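Local atomic coordinates of vaginolysin (Gardnerella vaginalis, PDB entry 5IMY), a protein that probably acts as a secreted, pore-forming toxin of the cholesterol-dependent cytolysin family, binding cholesterol and lysing host cells. Residues A[172-175]-A[179-182]; A[186-191]-A[195-200]; A[23-28]-A[240-245]. All coordinates share one frame; numbering follows the deposited sequence.

Interaction 1: residues A[172-175]-A[179-182]; sequences ASAQ and QLKA
Gln179 reaches from the first turn of a helix to the main chain of the strand end just before it, and its amide makes the polar half of this contact. NE2 of Gln179 donates to O of Ser173 over 2.6 Å, with an N-H...O angle of 148°. The donor lies in the plane of the Ser173 carbonyl and nearly in line with it, at a C=O...N angle of 160°. CB of Gln179 already points at the strand; CG lies between the backbone N and the carbonyl carbon (chi1 64°), and a bend at chi2 turns the amide to Ser173. The same NE2 is 3.1 Å from N of Gln175, but both are donors and no bond joins them. Here the contact is made by carbon instead: CB of Gln175 lies 3.6 Å from Gln179 NE2, while the amide of Gln175 turns away and accepts from N of Thr372 through OE1.

The apolar half belongs to Leu180, whose two methyls meet the end of the strand and the residue after it. CD2 meets CB of Ala172 at 4.0 Å and also lies against the Ser173 carbonyl oxygen. CD1 is 4.1 Å from CA of Ala174 and 4.3 Å from its CB, although that methyl points away from the helix.

Ala172 and Ala174 pair with Ile211 and Thr209 of strand 208-223, and the Ala174 methyl packs on that strand. Gln175 and Gln179 touch Tyr369 of the long strand 363-389. Helix 177-184 thus lies between the end of strand 166-173 and strands 62-76 and 363-389, an arrangement consistent with a helical membrane-inserting region folded up in the soluble form, as in relatives.

Interaction 2: residues A[186-191]-A[195-200]; sequences ADFAKI and LKIDFD
Phe188 has helical backbone angles, but the chain leaves them at Ala189 and turns through a positive phi (85°) at Lys190; the one backbone bond within 186-191, from Ile191 N to Ala189 O, is weak. Leu195 and Ile197, the residues Phe188 meets, lie in irregular chain that leads into the next helix. Leu195 is in a 3-10 conformation, and Ile197 is extended. Asp198 then takes the N-cap position of helix 199-203, its OD1 holding N of Ala201 weakly. No hydrogen bond crosses between the segments, so side chains alone make the contact.

With CG anti to the backbone N (chi1 178°), the far end of the Phe188 ring comes close to 195-200. Ile197 comes from the opposite direction and puts its CD1 at the ring edge, near the ring plane, 4.0 Å from CE2 of Phe188. CD1 of Leu195 approaches more loosely and obliquely, 4.5 Å from CZ of Phe188. Ile197 serves two rings with its two branches: while CD1 meets Phe188, CG2 sits over the centre of one face of the Phe199 ring, 3.8 Å above the plane.

Residues 186-200 fall in the helical region after strand 166-173 that in related cytolysins unfolds into a membrane-spanning hairpin, and probably do so here. The Phe188 ring also touches Met177, Leu180 and the ring of Phe184, all in helix 177-184, and Met177 reaches Phe199. Leu195 packs on Cys307 and Val309 of strand 305-311, and its carbonyl oxygen accepts from NZ of Lys268 in strand 263-271. The two segments therefore close a small apolar cluster between helix 177-184 and the neighbouring antiparallel sheet.

Interaction 3: residues A[23-28]-A[240-245]; sequences DSLNNY and DSLKNR
The N-terminal helix 22-30 and the one-turn helix 240-243 meet here, Leu25 and Tyr28 of the first against Leu242 and Lys243 of the second. The two leucine side chains cross at about a right angle, and their ends touch where CD1 of Leu25 lies 3.8 Å from CD2 of Leu242. One helical turn further on, CG of Tyr28 is anti to the backbone N (chi1 175°), which sends the ring across to the short helix. CB of Leu242, 4.4 Å from CE2 of Tyr28, and CB of Lys243 both come at the ring obliquely. The Tyr28 and Lys243 side chains cross at about a right angle, OH of Tyr28 lying 3.7 Å from CA of Lys243.

Segments more than 200 residues apart in sequence are joined in this way; where the disulfide known in this protein between Cys18 and Cys236 forms, it would join the same two parts. The Tyr28 hydroxyl bonds O of Val247, just past the short helix. Next to Leu25, Asn26 holds the loop that precedes helix 240-243, pairing its OD1 with N of Ala230 and its ND2 with OG of Ser228.

How the interactions relate
Interactions 1 and 2 are buried neighbours that follow each other along the chain, with centres 9 Å apart. They share a core: Leu180 CD1 of interaction 1 lies 3.8 Å from Phe188 CE2 of interaction 2, so one leucine faces both strand end and aromatic ring. Interaction 1 combines a side-chain amide bond to a backbone carbonyl with apolar contacts, whereas interaction 2 is purely apolar. Interaction 3 is remote, its centre 40 and 42 Å from theirs, and only partly buried. It too lacks a hydrogen bond between its segments: leucine and tyrosine contacts carry it, with the exposed Lys243 alkyl chain beside them and the tyrosine hydroxyl bonding Val247 outside. The loop it closes contains both local contacts.

Interaction 1: residues A[172-175]-A[179-182]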
loop_
_atom_site.group_PDB
_atom_site.type_symbol
_atom_site.label_atom_id
_atom_site.label_comp_id
_atom_site.label_asym_id
_atom_site.label_seq_id
_atom_site.Cartn_x
_atom_site.Cartn_y
_atom_site.Cartn_z
ATOM N N ALA A 172 -2.390 23.603 -3.850
ATOM C CA ALA A 172 -1.843 22.550 -4.690
ATOM C C ALA A 172 -0.444 22.216 -4.204
ATOM O O ALA A 172 0.302 23.105 -3.788
ATOM C CB ALA A 172 -1.806 22.968 -6.164
ATOM N N SER A 173 -0.102 20.933 -4.255
ATOM C CA SER A 173 1.248 20.506 -3.926
ATOM C C SER A 173 2.193 20.862 -5.066
ATOM O O SER A 173 1.867 20.681 -6.242
ATOM C CB SER A 173 1.278 19.001 -3.667
ATOM O OG SER A 173 2.167 18.678 -2.613
ATOM N N ALA A 174 3.366 21.384 -4.717
ATOM C CA ALA A 174 4.364 21.745 -5.719
ATOM C C ALA A 174 5.020 20.470 -6.234
ATOM O O ALA A 174 5.775 19.813 -5.508
ATOM C CB ALA A 174 5.398 22.700 -5.131
ATOM N N GLN A 175 4.729 20.118 -7.475
ATOM C CA GLN A 175 5.245 18.906 -8.103
ATOM C C GLN A 175 5.929 19.177 -9.435
ATOM O O GLN A 175 6.982 18.596 -9.704
ATOM C CB GLN A 175 4.099 17.900 -8.298
ATOM C CG GLN A 175 3.526 17.367 -6.992
ATOM C CD GLN A 175 4.530 16.534 -6.216
ATOM O OE1 GLN A 175 5.487 16.007 -6.779
ATOM N NE2 GLN A 175 4.310 16.413 -4.913
ATOM N N GLN A 179 1.991 21.206 -13.900
ATOM C CA GLN A 179 0.748 20.968 -13.173
ATOM C C GLN A 179 0.310 22.210 -12.405
ATOM O O GLN A 179 -0.894 22.449 -12.251
ATOM C CB GLN A 179 0.897 19.774 -12.229
ATOM C CG GLN A 179 1.908 19.966 -11.110
ATOM C CD GLN A 179 1.266 20.101 -9.740
ATOM O OE1 GLN A 179 0.141 19.663 -9.514
ATOM N NE2 GLN A 179 1.991 20.714 -8.815
ATOM N N LEU A 180 1.263 23.016 -11.929
ATOM C CA LEU A 180 0.906 24.261 -11.256
ATOM C C LEU A 180 0.377 25.292 -12.246
ATOM O O LEU A 180 -0.537 26.060 -11.919
ATOM C CB LEU A 180 2.113 24.813 -10.496
ATOM C CG LEU A 180 2.602 23.963 -9.320
ATOM C CD1 LEU A 180 3.839 24.583 -8.694
ATOM C CD2 LEU A 180 1.510 23.788 -8.273
ATOM N N LYS A 181 0.938 25.334 -13.456
ATOM C CA LYS A 181 0.369 26.191 -14.490
ATOM C C LYS A 181 -1.064 25.787 -14.808
ATOM O O LYS A 181 -1.903 26.646 -15.099
ATOM C CB LYS A 181 1.243 26.150 -15.747
ATOM C CG LYS A 181 2.444 27.090 -15.674
ATOM C CD LYS A 181 3.605 26.660 -16.566
ATOM C CE LYS A 181 3.514 27.235 -17.972
ATOM N NZ LYS A 181 2.617 26.451 -18.861
ATOM N N ALA A 182 -1.370 24.489 -14.735
ATOM C CA ALA A 182 -2.738 24.034 -14.956
ATOM C C ALA A 182 -3.648 24.399 -13.790
ATOM O O ALA A 182 -4.852 24.596 -13.986
ATOM C CB ALA A 182 -2.757 22.523 -15.186
#

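Interaction 2: residues A[186-191]-A[195-200]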
loop_
_atom_site.group_PDB
_atom_site.type_symbol
_atom_site.label_atom_id
_atom_site.label_comp_id
_atom_site.label_asym_id
_atom_site.label_seq_id
_atom_site.Cartn_x
_atom_site.Cartn_y
_atom_site.Cartn_z
ATOM N N ALA A 186 -1.767 29.696 -17.008
ATOM C CA ALA A 186 -0.675 29.491 -17.952
ATOM C C ALA A 186 0.525 30.379 -17.658
ATOM O O ALA A 186 1.636 30.062 -18.095
ATOM C CB ALA A 186 -1.162 29.747 -19.375
ATOM N N ASP A 187 0.330 31.483 -16.936
ATOM C CA ASP A 187 1.407 32.410 -16.614
ATOM C C ASP A 187 1.881 32.274 -15.168
ATOM O O ASP A 187 2.420 33.233 -14.606
ATOM C CB ASP A 187 0.964 33.847 -16.890
ATOM C CG ASP A 187 -0.246 34.254 -16.072
ATOM O OD1 ASP A 187 -0.975 33.356 -15.601
ATOM O OD2 ASP A 187 -0.470 35.470 -15.902
ATOM N N PHE A 188 1.700 31.101 -14.553
ATOM C CA PHE A 188 2.177 30.912 -13.185
ATOM C C PHE A 188 3.689 31.060 -13.114
ATOM O O PHE A 188 4.212 31.817 -12.290
ATOM C CB PHE A 188 1.751 29.551 -12.641
ATOM C CG PHE A 188 2.255 29.285 -11.250
ATOM C CD1 PHE A 188 1.653 29.888 -10.159
ATOM C CD2 PHE A 188 3.342 28.454 -11.036
ATOM C CE1 PHE A 188 2.118 29.658 -8.877
ATOM C CE2 PHE A 188 3.811 28.219 -9.757
ATOM C CZ PHE A 188 3.198 28.821 -8.676
ATOM N N ALA A 189 4.412 30.330 -13.963
ATOM C CA ALA A 189 5.800 30.676 -14.222
ATOM C C ALA A 189 5.870 32.158 -14.557
ATOM O O ALA A 189 4.973 32.694 -15.210
ATOM C CB ALA A 189 6.357 29.831 -15.369
ATOM N N LYS A 190 6.941 32.814 -14.102
ATOM C CA LYS A 190 7.050 34.273 -14.057
ATOM C C LYS A 190 6.424 34.781 -12.766
ATOM O O LYS A 190 7.082 35.467 -11.979
ATOM C CB LYS A 190 6.389 34.952 -15.269
ATOM C CG LYS A 190 6.311 36.466 -15.212
ATOM C CD LYS A 190 7.606 37.140 -15.616
ATOM C CE LYS A 190 7.363 38.576 -16.053
ATOM N NZ LYS A 190 7.984 38.854 -17.375
ATOM N N ILE A 191 5.152 34.445 -12.536
ATOM C CA ILE A 191 4.484 34.862 -11.311
ATOM C C ILE A 191 5.031 34.121 -10.100
ATOM O O ILE A 191 4.939 34.629 -8.976
ATOM C CB ILE A 191 2.960 34.652 -11.431
ATOM C CG1 ILE A 191 2.397 35.477 -12.593
ATOM C CG2 ILE A 191 2.255 35.032 -10.124
ATOM C CD1 ILE A 191 0.923 35.223 -12.882
ATOM N N LEU A 195 8.837 32.906 -5.487
ATOM C CA LEU A 195 8.769 31.928 -4.410
ATOM C C LEU A 195 9.885 30.894 -4.492
ATOM O O LEU A 195 9.910 29.972 -3.671
ATOM C CB LEU A 195 7.417 31.205 -4.422
ATOM C CG LEU A 195 6.149 32.026 -4.669
ATOM C CD1 LEU A 195 5.141 31.168 -5.406
ATOM C CD2 LEU A 195 5.551 32.544 -3.370
ATOM N N LYS A 196 10.790 31.028 -5.465
ATOM C CA LYS A 196 11.929 30.132 -5.645
ATOM C C LYS A 196 11.593 28.693 -5.270
ATOM O O LYS A 196 12.083 28.178 -4.260
ATOM C CB LYS A 196 13.121 30.629 -4.823
ATOM C CG LYS A 196 13.406 32.120 -4.975
ATOM C CD LYS A 196 14.582 32.545 -4.104
ATOM C CE LYS A 196 14.188 33.598 -3.074
ATOM N NZ LYS A 196 14.289 34.986 -3.608
ATOM N N ILE A 197 10.760 28.041 -6.074
ATOM C CA ILE A 197 10.357 26.664 -5.810
ATOM C C ILE A 197 11.503 25.731 -6.167
ATOM O O ILE A 197 12.200 25.930 -7.169
ATOM C CB ILE A 197 9.086 26.310 -6.605
ATOM C CG1 ILE A 197 7.982 27.342 -6.352
ATOM C CG2 ILE A 197 8.595 24.918 -6.220
ATOM C CD1 ILE A 197 6.786 27.196 -7.276
ATOM N N ASP A 198 11.701 24.702 -5.346
ATOM C CA ASP A 198 12.722 23.681 -5.579
ATOM C C ASP A 198 12.004 22.358 -5.827
ATOM O O ASP A 198 11.619 21.664 -4.882
ATOM C CB ASP A 198 13.681 23.584 -4.397
ATOM C CG ASP A 198 14.882 22.708 -4.689
ATOM O OD1 ASP A 198 14.911 22.075 -5.766
ATOM O OD2 ASP A 198 15.797 22.646 -3.839
ATOM N N PHE A 199 11.826 22.010 -7.106
ATOM C CA PHE A 199 11.119 20.779 -7.446
ATOM C C PHE A 199 11.989 19.553 -7.191
ATOM O O PHE A 199 11.505 18.542 -6.667
ATOM C CB PHE A 199 10.670 20.815 -8.906
ATOM C CG PHE A 199 9.642 21.871 -9.200
ATOM C CD1 PHE A 199 8.309 21.666 -8.885
ATOM C CD2 PHE A 199 10.009 23.063 -9.802
ATOM C CE1 PHE A 199 7.362 22.633 -9.158
ATOM C CE2 PHE A 199 9.066 24.034 -10.079
ATOM C CZ PHE A 199 7.739 23.819 -9.756
ATOM N N ASP A 200 13.272 19.617 -7.560
ATOM C CA ASP A 200 14.160 18.480 -7.337
ATOM C C ASP A 200 14.166 18.069 -5.870
ATOM O O ASP A 200 14.261 16.879 -5.550
ATOM C CB ASP A 200 15.578 18.816 -7.798
ATOM C CG ASP A 200 15.627 19.323 -9.226
ATOM O OD1 ASP A 200 15.588 18.489 -10.156
ATOM O OD2 ASP A 200 15.709 20.554 -9.415
#

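Interaction 3: residues A[23-28]-A[240-245]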
loop_
_atom_site.group_PDB
_atom_site.type_symbol
_atom_site.label_atom_id
_atom_site.label_comp_id
_atom_site.label_asym_id
_atom_site.label_seq_id
_atom_site.Cartn_x
_atom_site.Cartn_y
_atom_site.Cartn_z
ATOM N N ASP A 23 -30.763 43.817 -36.292
ATOM C CA ASP A 23 -31.297 42.463 -36.388
ATOM C C ASP A 23 -30.264 41.507 -36.974
ATOM O O ASP A 23 -30.097 40.383 -36.486
ATOM C CB ASP A 23 -32.563 42.474 -37.245
ATOM C CG ASP A 23 -33.538 41.380 -36.866
ATOM O OD1 ASP A 23 -34.441 41.648 -36.045
ATOM O OD2 ASP A 23 -33.409 40.254 -37.391
ATOM N N SER A 24 -29.557 41.939 -38.022
ATOM C CA SER A 24 -28.612 41.056 -38.698
ATOM C C SER A 24 -27.430 40.712 -37.800
ATOM O O SER A 24 -26.997 39.555 -37.752
ATOM C CB SER A 24 -28.129 41.701 -39.997
ATOM O OG SER A 24 -28.766 41.115 -41.119
ATOM N N LEU A 25 -26.890 41.701 -37.086
ATOM C CA LEU A 25 -25.795 41.424 -36.164
ATOM C C LEU A 25 -26.247 40.490 -35.050
ATOM O O LEU A 25 -25.481 39.633 -34.598
ATOM C CB LEU A 25 -25.256 42.730 -35.582
ATOM C CG LEU A 25 -24.077 42.606 -34.615
ATOM C CD1 LEU A 25 -22.775 42.437 -35.368
ATOM C CD2 LEU A 25 -24.017 43.811 -33.701
ATOM N N ASN A 26 -27.494 40.639 -34.600
ATOM C CA ASN A 26 -28.012 39.780 -33.541
ATOM C C ASN A 26 -28.102 38.330 -33.996
ATOM O O ASN A 26 -27.846 37.408 -33.213
ATOM C CB ASN A 26 -29.382 40.281 -33.083
ATOM C CG ASN A 26 -29.300 41.185 -31.870
ATOM O OD1 ASN A 26 -28.346 41.122 -31.096
ATOM N ND2 ASN A 26 -30.311 42.029 -31.692
ATOM N N ASN A 27 -28.471 38.102 -35.258
ATOM C CA ASN A 27 -28.577 36.734 -35.755
ATOM C C ASN A 27 -27.203 36.100 -35.919
ATOM O O ASN A 27 -27.036 34.898 -35.686
ATOM C CB ASN A 27 -29.339 36.711 -37.081
ATOM C CG ASN A 27 -30.834 36.882 -36.897
ATOM O OD1 ASN A 27 -31.380 36.587 -35.835
ATOM N ND2 ASN A 27 -31.506 37.355 -37.939
ATOM N N TYR A 28 -26.204 36.890 -36.319
ATOM C CA TYR A 28 -24.862 36.343 -36.491
ATOM C C TYR A 28 -24.265 35.913 -35.157
ATOM O O TYR A 28 -23.660 34.839 -35.060
ATOM C CB TYR A 28 -23.961 37.368 -37.178
ATOM C CG TYR A 28 -22.521 36.927 -37.293
ATOM C CD1 TYR A 28 -22.155 35.912 -38.165
ATOM C CD2 TYR A 28 -21.528 37.527 -36.531
ATOM C CE1 TYR A 28 -20.840 35.502 -38.274
ATOM C CE2 TYR A 28 -20.209 37.127 -36.634
ATOM C CZ TYR A 28 -19.871 36.112 -37.507
ATOM O OH TYR A 28 -18.561 35.708 -37.616
ATOM N N ASP A 240 -20.484 41.559 -40.738
ATOM C CA ASP A 240 -19.227 41.366 -41.452
ATOM C C ASP A 240 -18.083 42.105 -40.773
ATOM O O ASP A 240 -16.928 41.672 -40.858
ATOM C CB ASP A 240 -19.367 41.827 -42.904
ATOM C CG ASP A 240 -19.856 40.724 -43.827
ATOM O OD1 ASP A 240 -19.634 39.535 -43.511
ATOM O OD2 ASP A 240 -20.454 41.049 -44.874
ATOM N N SER A 241 -18.381 43.219 -40.099
ATOM C CA SER A 241 -17.342 43.945 -39.374
ATOM C C SER A 241 -16.633 43.048 -38.369
ATOM O O SER A 241 -15.445 43.241 -38.091
ATOM C CB SER A 241 -17.948 45.153 -38.661
ATOM O OG SER A 241 -17.265 46.346 -39.001
ATOM N N LEU A 242 -17.345 42.069 -37.810
ATOM C CA LEU A 242 -16.769 41.132 -36.857
ATOM C C LEU A 242 -16.207 39.895 -37.550
ATOM O O LEU A 242 -15.093 39.462 -37.238
ATOM C CB LEU A 242 -17.825 40.736 -35.821
ATOM C CG LEU A 242 -18.043 41.713 -34.659
ATOM C CD1 LEU A 242 -17.941 43.172 -35.096
ATOM C CD2 LEU A 242 -19.396 41.453 -34.029
ATOM N N LYS A 243 -16.968 39.317 -38.484
ATOM C CA LYS A 243 -16.473 38.205 -39.290
ATOM C C LYS A 243 -15.053 38.476 -39.764
ATOM O O LYS A 243 -14.145 37.666 -39.550
ATOM C CB LYS A 243 -17.413 37.977 -40.478
ATOM C CG LYS A 243 -16.905 37.024 -41.557
ATOM C CD LYS A 243 -17.044 35.566 -41.152
ATOM C CE LYS A 243 -16.843 34.643 -42.348
ATOM N NZ LYS A 243 -17.803 34.923 -43.457
ATOM N N ASN A 244 -14.849 39.617 -40.419
ATOM C CA ASN A 244 -13.504 40.114 -40.670
ATOM C C ASN A 244 -12.984 40.705 -39.368
ATOM O O ASN A 244 -13.618 41.600 -38.803
ATOM C CB ASN A 244 -13.496 41.163 -41.780
ATOM C CG ASN A 244 -14.613 40.964 -42.787
ATOM O OD1 ASN A 244 -14.508 40.143 -43.699
ATOM N ND2 ASN A 244 -15.689 41.726 -42.631
ATOM N N ARG A 245 -11.834 40.204 -38.908
ATOM C CA ARG A 245 -11.253 40.446 -37.585
ATOM C C ARG A 245 -11.148 39.128 -36.832
ATOM O O ARG A 245 -10.486 39.053 -35.792
ATOM C CB ARG A 245 -12.044 41.444 -36.735
ATOM C CG ARG A 245 -11.829 42.898 -37.133
ATOM C CD ARG A 245 -12.548 43.831 -36.180
ATOM N NE ARG A 245 -12.577 45.196 -36.691
ATOM C CZ ARG A 245 -11.511 45.985 -36.773
ATOM N NH1 ARG A 245 -10.321 45.548 -36.383
ATOM N NH2 ARG A 245 -11.636 47.214 -37.254
#